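Alpha-L-rhamnosidase (Klebsiella oxytoca, PDB 4XHC) hydrolyses terminal alpha-L-rhamnose residues from rhamnosides, as a two-domain glycoside hydrolase of family GH78 whose pocket holds rhamnose. Local coordinates at residues A[277-287]-A[294-305]. Residues are numbered along the deposited sequence; the frame is centred on the assembly and turned at random.
Sequences HTREDGMVSAN and VIADDTFLFDYS. With RAM (alpha-L-rhamnopyranose), chain C.
Arg279 lies across one face of the Phe300 ring, and its chain meets the aromatic carbons step by step. CB approaches CE1 and CZ of Phe300 at the rim, CG passes near CZ, and CD of Arg279 makes a CH-pi contact 3.9 Å from the centroid of the Phe300 ring. A bend at chi3 (68°) keeps the end of the chain over the same face, carrying it on toward the CG end of the ring. Arg279 CZ sits 4.7 Å from the centroid of the Phe300 ring in a cation-pi contact, with NH1 nearest CG and CD2, guanidinium and ring planes 47° apart. On the side of the guanidinium away from the ring, NE and NH2 grip the Asp281 carboxylate side-on in a salt bridge that fixes the guanidinium's rotation. Arginine suits this place because its methylenes pack on the ring while its charge meets Asp281. Met283 adds an oblique Met-aromatic contact to Phe300, its flexible thioether ending with CE 3.6 Å from Ser305 CB.

The imidazole of His277 suits its place because ND1 can accept from Ala296 N (3.1 Å), tilted from the ring plane. Ser285 OG, small enough to fit beside Phe300, donates to Asp297 O (2.8 Å). The Asp297 carboxylate offers OD2 to two donors, Asn287 ND2 and Thr299 OG1, on opposite faces, while Asn287 OD1 is taken by Arg244. Asp297 N also bonds Asn287 O (3.0 Å), and Ala286 N bonds Thr299 O.

Ala286, with only a methyl group, packs against Leu301 and Tyr304. Tyr304, in the first turn of helix 302-319, lines the sugar pocket, its OH donating to O4 of rhamnose (2.6 Å). The loops before it join helices 264-276 and 302-319, a connection between helices of the (alpha/alpha)6 barrel, the catalytic fold of GH78 enzymes.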
loop_
_atom_site.group_PDB
_atom_site.type_symbol
_atom_site.label_atom_id
_atom_site.label_comp_id
_atom_site.label_asym_id
_atom_site.label_seq_id
_atom_site.Cartn_x
_atom_site.Cartn_y
_atom_site.Cartn_z
ATOM N N HIS A 277 -24.108 -21.305 14.983
ATOM C CA HIS A 277 -24.750 -20.113 14.460
ATOM C C HIS A 277 -25.485 -20.470 13.184
ATOM O O HIS A 277 -24.871 -20.668 12.135
ATOM C CB HIS A 277 -23.713 -19.012 14.223
ATOM C CG HIS A 277 -24.305 -17.656 13.981
ATOM N ND1 HIS A 277 -23.624 -16.660 13.321
ATOM C CD2 HIS A 277 -25.510 -17.135 14.304
ATOM C CE1 HIS A 277 -24.381 -15.582 13.245
ATOM N NE2 HIS A 277 -25.532 -15.845 13.834
ATOM N N THR A 278 -26.806 -20.569 13.299
ATOM C CA THR A 278 -27.664 -21.067 12.229
ATOM C C THR A 278 -28.717 -20.050 11.834
ATOM O O THR A 278 -28.839 -18.987 12.460
ATOM C CB THR A 278 -28.421 -22.342 12.670
ATOM O OG1 THR A 278 -29.426 -22.012 13.643
ATOM C CG2 THR A 278 -27.459 -23.361 13.268
ATOM N N ARG A 279 -29.471 -20.378 10.786
ATOM C CA ARG A 279 -30.659 -19.616 10.442
ATOM C C ARG A 279 -31.659 -19.890 11.552
ATOM O O ARG A 279 -31.546 -20.904 12.232
ATOM C CB ARG A 279 -31.201 -20.035 9.077
ATOM C CG ARG A 279 -32.133 -19.004 8.452
ATOM C CD ARG A 279 -32.358 -19.256 6.971
ATOM N NE ARG A 279 -33.129 -20.473 6.758
ATOM C CZ ARG A 279 -33.388 -21.015 5.572
ATOM N NH1 ARG A 279 -32.940 -20.462 4.453
ATOM N NH2 ARG A 279 -34.096 -22.127 5.514
ATOM N N GLU A 280 -32.623 -19.001 11.751
ATOM C CA GLU A 280 -33.506 -19.100 12.917
ATOM C C GLU A 280 -34.372 -20.357 12.878
ATOM O O GLU A 280 -34.706 -20.899 13.921
ATOM C CB GLU A 280 -34.349 -17.823 13.092
ATOM C CG GLU A 280 -35.868 -17.989 13.033
ATOM C CD GLU A 280 -36.619 -16.679 13.246
ATOM O OE1 GLU A 280 -36.424 -16.040 14.306
ATOM O OE2 GLU A 280 -37.411 -16.290 12.346
ATOM N N ASP A 281 -34.722 -20.823 11.681
ATOM C CA ASP A 281 -35.449 -22.091 11.531
ATOM C C ASP A 281 -34.560 -23.333 11.705
ATOM O O ASP A 281 -35.035 -24.452 11.536
ATOM C CB ASP A 281 -36.177 -22.146 10.179
ATOM C CG ASP A 281 -35.233 -22.332 8.996
ATOM O OD1 ASP A 281 -34.001 -22.158 9.146
ATOM O OD2 ASP A 281 -35.727 -22.658 7.901
ATOM N N GLY A 282 -33.279 -23.137 12.017
ATOM C CA GLY A 282 -32.365 -24.239 12.320
ATOM C C GLY A 282 -31.440 -24.694 11.197
ATOM O O GLY A 282 -30.581 -25.533 11.431
ATOM N N MET A 283 -31.599 -24.161 9.984
ATOM C CA MET A 283 -30.721 -24.552 8.865
ATOM C C MET A 283 -29.297 -23.997 8.989
ATOM O O MET A 283 -29.098 -22.811 9.246
ATOM C CB MET A 283 -31.300 -24.114 7.507
ATOM C CG MET A 283 -30.639 -24.804 6.316
ATOM S SD MET A 283 -31.382 -24.297 4.762
ATOM C CE MET A 283 -30.344 -25.113 3.542
ATOM N N VAL A 284 -28.317 -24.864 8.771
ATOM C CA VAL A 284 -26.922 -24.462 8.821
ATOM C C VAL A 284 -26.535 -23.736 7.533
ATOM O O VAL A 284 -27.088 -24.005 6.466
ATOM C CB VAL A 284 -25.965 -25.659 9.049
ATOM C CG1 VAL A 284 -26.319 -26.403 10.322
ATOM C CG2 VAL A 284 -25.965 -26.600 7.856
ATOM N N SER A 285 -25.605 -22.795 7.655
ATOM C CA SER A 285 -25.130 -22.030 6.517
ATOM C C SER A 285 -24.185 -22.845 5.656
ATOM O O SER A 285 -23.681 -23.888 6.073
ATOM C CB SER A 285 -24.447 -20.752 6.998
ATOM O OG SER A 285 -25.356 -20.000 7.781
ATOM N N ALA A 286 -23.951 -22.358 4.446
ATOM C CA ALA A 286 -23.040 -23.014 3.529
ATOM C C ALA A 286 -21.595 -22.810 3.975
ATOM O O ALA A 286 -20.747 -23.684 3.756
ATOM C CB ALA A 286 -23.237 -22.486 2.121
ATOM N N ASN A 287 -21.325 -21.659 4.598
ATOM C CA ASN A 287 -19.984 -21.317 5.083
ATOM C C ASN A 287 -20.003 -20.412 6.318
ATOM O O ASN A 287 -21.002 -19.732 6.591
ATOM C CB ASN A 287 -19.190 -20.639 3.973
ATOM C CG ASN A 287 -19.824 -19.344 3.521
ATOM O OD1 ASN A 287 -19.495 -18.288 4.019
ATOM N ND2 ASN A 287 -20.749 -19.427 2.586
ATOM N N VAL A 294 -17.266 -15.147 15.227
ATOM C CA VAL A 294 -17.944 -16.179 14.455
ATOM C C VAL A 294 -19.239 -15.617 13.867
ATOM O O VAL A 294 -20.165 -15.285 14.608
ATOM C CB VAL A 294 -18.255 -17.420 15.316
ATOM C CG1 VAL A 294 -19.044 -18.446 14.510
ATOM C CG2 VAL A 294 -16.969 -18.031 15.851
ATOM N N ILE A 295 -19.283 -15.483 12.540
ATOM C CA ILE A 295 -20.511 -15.114 11.836
ATOM C C ILE A 295 -20.741 -16.117 10.720
ATOM O O ILE A 295 -19.863 -16.343 9.890
ATOM C CB ILE A 295 -20.475 -13.701 11.203
ATOM C CG1 ILE A 295 -19.991 -12.640 12.202
ATOM C CG2 ILE A 295 -21.856 -13.310 10.684
ATOM C CD1 ILE A 295 -18.630 -12.052 11.872
ATOM N N ALA A 296 -21.939 -16.684 10.679
ATOM C CA ALA A 296 -22.308 -17.647 9.666
ATOM C C ALA A 296 -22.908 -16.869 8.511
ATOM O O ALA A 296 -23.613 -15.871 8.708
ATOM C CB ALA A 296 -23.311 -18.637 10.224
ATOM N N ASP A 297 -22.623 -17.316 7.302
ATOM C CA ASP A 297 -23.000 -16.554 6.128
ATOM C C ASP A 297 -24.503 -16.615 5.935
ATOM O O ASP A 297 -25.161 -17.510 6.463
ATOM C CB ASP A 297 -22.260 -17.096 4.899
ATOM C CG ASP A 297 -22.221 -16.103 3.736
ATOM O OD1 ASP A 297 -22.319 -14.872 3.953
ATOM O OD2 ASP A 297 -22.092 -16.572 2.587
ATOM N N ASP A 298 -25.044 -15.656 5.188
ATOM C CA ASP A 298 -26.445 -15.698 4.762
ATOM C C ASP A 298 -26.625 -16.423 3.408
ATOM O O ASP A 298 -27.482 -16.057 2.615
ATOM C CB ASP A 298 -27.040 -14.285 4.720
ATOM C CG ASP A 298 -26.341 -13.373 3.722
ATOM O OD1 ASP A 298 -25.516 -13.845 2.909
ATOM O OD2 ASP A 298 -26.632 -12.164 3.747
ATOM N N THR A 299 -25.824 -17.457 3.164
ATOM C CA THR A 299 -25.896 -18.257 1.940
ATOM C C THR A 299 -26.273 -19.662 2.348
ATOM O O THR A 299 -25.609 -20.256 3.194
ATOM C CB THR A 299 -24.528 -18.300 1.229
ATOM O OG1 THR A 299 -24.176 -16.983 0.804
ATOM C CG2 THR A 299 -24.551 -19.225 0.019
ATOM N N PHE A 300 -27.342 -20.193 1.767
ATOM C CA PHE A 300 -27.868 -21.489 2.192
ATOM C C PHE A 300 -28.021 -22.405 1.001
ATOM O O PHE A 300 -28.678 -22.049 0.042
ATOM C CB PHE A 300 -29.190 -21.296 2.931
ATOM C CG PHE A 300 -29.047 -20.460 4.166
ATOM C CD1 PHE A 300 -28.610 -21.032 5.359
ATOM C CD2 PHE A 300 -29.297 -19.091 4.129
ATOM C CE1 PHE A 300 -28.452 -20.260 6.498
ATOM C CE2 PHE A 300 -29.145 -18.318 5.267
ATOM C CZ PHE A 300 -28.716 -18.899 6.451
ATOM N N LEU A 301 -27.405 -23.585 1.093
ATOM C CA LEU A 301 -27.403 -24.574 0.025
ATOM C C LEU A 301 -27.989 -25.920 0.482
ATOM O O LEU A 301 -27.613 -26.474 1.509
ATOM C CB LEU A 301 -25.981 -24.762 -0.499
ATOM C CG LEU A 301 -25.399 -23.585 -1.299
ATOM C CD1 LEU A 301 -23.891 -23.708 -1.425
ATOM C CD2 LEU A 301 -26.028 -23.465 -2.685
ATOM N N PHE A 302 -28.926 -26.437 -0.299
ATOM C CA PHE A 302 -29.598 -27.700 -0.010
ATOM C C PHE A 302 -28.602 -28.814 0.300
ATOM O O PHE A 302 -28.753 -29.514 1.303
ATOM C CB PHE A 302 -30.461 -28.067 -1.209
ATOM C CG PHE A 302 -31.287 -29.321 -1.039
ATOM C CD1 PHE A 302 -32.522 -29.284 -0.396
ATOM C CD2 PHE A 302 -30.865 -30.521 -1.600
ATOM C CE1 PHE A 302 -33.302 -30.423 -0.288
ATOM C CE2 PHE A 302 -31.633 -31.662 -1.481
ATOM C CZ PHE A 302 -32.855 -31.614 -0.826
ATOM N N ASP A 303 -27.580 -28.961 -0.543
ATOM C CA ASP A 303 -26.640 -30.081 -0.414
ATOM C C ASP A 303 -25.665 -29.907 0.743
ATOM O O ASP A 303 -25.450 -30.840 1.520
ATOM C CB ASP A 303 -25.896 -30.407 -1.737
ATOM C CG ASP A 303 -25.163 -29.211 -2.355
ATOM O OD1 ASP A 303 -25.536 -28.040 -2.105
ATOM O OD2 ASP A 303 -24.233 -29.455 -3.159
ATOM N N TYR A 304 -25.101 -28.710 0.873
ATOM C CA TYR A 304 -24.166 -28.416 1.960
ATOM C C TYR A 304 -24.809 -28.549 3.341
ATOM O O TYR A 304 -24.162 -29.002 4.287
ATOM C CB TYR A 304 -23.565 -27.016 1.784
ATOM C CG TYR A 304 -22.441 -26.942 0.773
ATOM C CD1 TYR A 304 -22.350 -27.860 -0.269
ATOM C CD2 TYR A 304 -21.489 -25.938 0.843
ATOM C CE1 TYR A 304 -21.328 -27.796 -1.185
ATOM C CE2 TYR A 304 -20.472 -25.866 -0.088
ATOM C CZ TYR A 304 -20.404 -26.797 -1.097
ATOM O OH TYR A 304 -19.397 -26.755 -2.027
ATOM N N SER A 305 -26.077 -28.170 3.456
ATOM C CA SER A 305 -26.818 -28.377 4.700
ATOM C C SER A 305 -26.906 -29.865 5.044
ATOM O O SER A 305 -26.558 -30.272 6.142
ATOM C CB SER A 305 -28.225 -27.769 4.613
ATOM O OG SER A 305 -29.087 -28.367 5.562
HETATM C C1 RAM C . -16.851 -21.479 -4.179
HETATM C C2 RAM C . -15.635 -22.283 -3.764
HETATM C C3 RAM C . -15.971 -23.206 -2.608
HETATM C C4 RAM C . -17.330 -23.841 -2.854
HETATM C C5 RAM C . -18.394 -22.759 -2.779
HETATM C C6 RAM C . -19.577 -23.021 -3.676
HETATM O O1 RAM C . -16.447 -20.192 -4.433
HETATM O O2 RAM C . -15.267 -23.066 -4.887
HETATM O O3 RAM C . -14.980 -24.225 -2.468
HETATM O O4 RAM C . -17.603 -24.822 -1.870
HETATM O O5 RAM C . -17.834 -21.481 -3.149
HETATM O O HOH W 1 -26.275 -24.454 3.774
#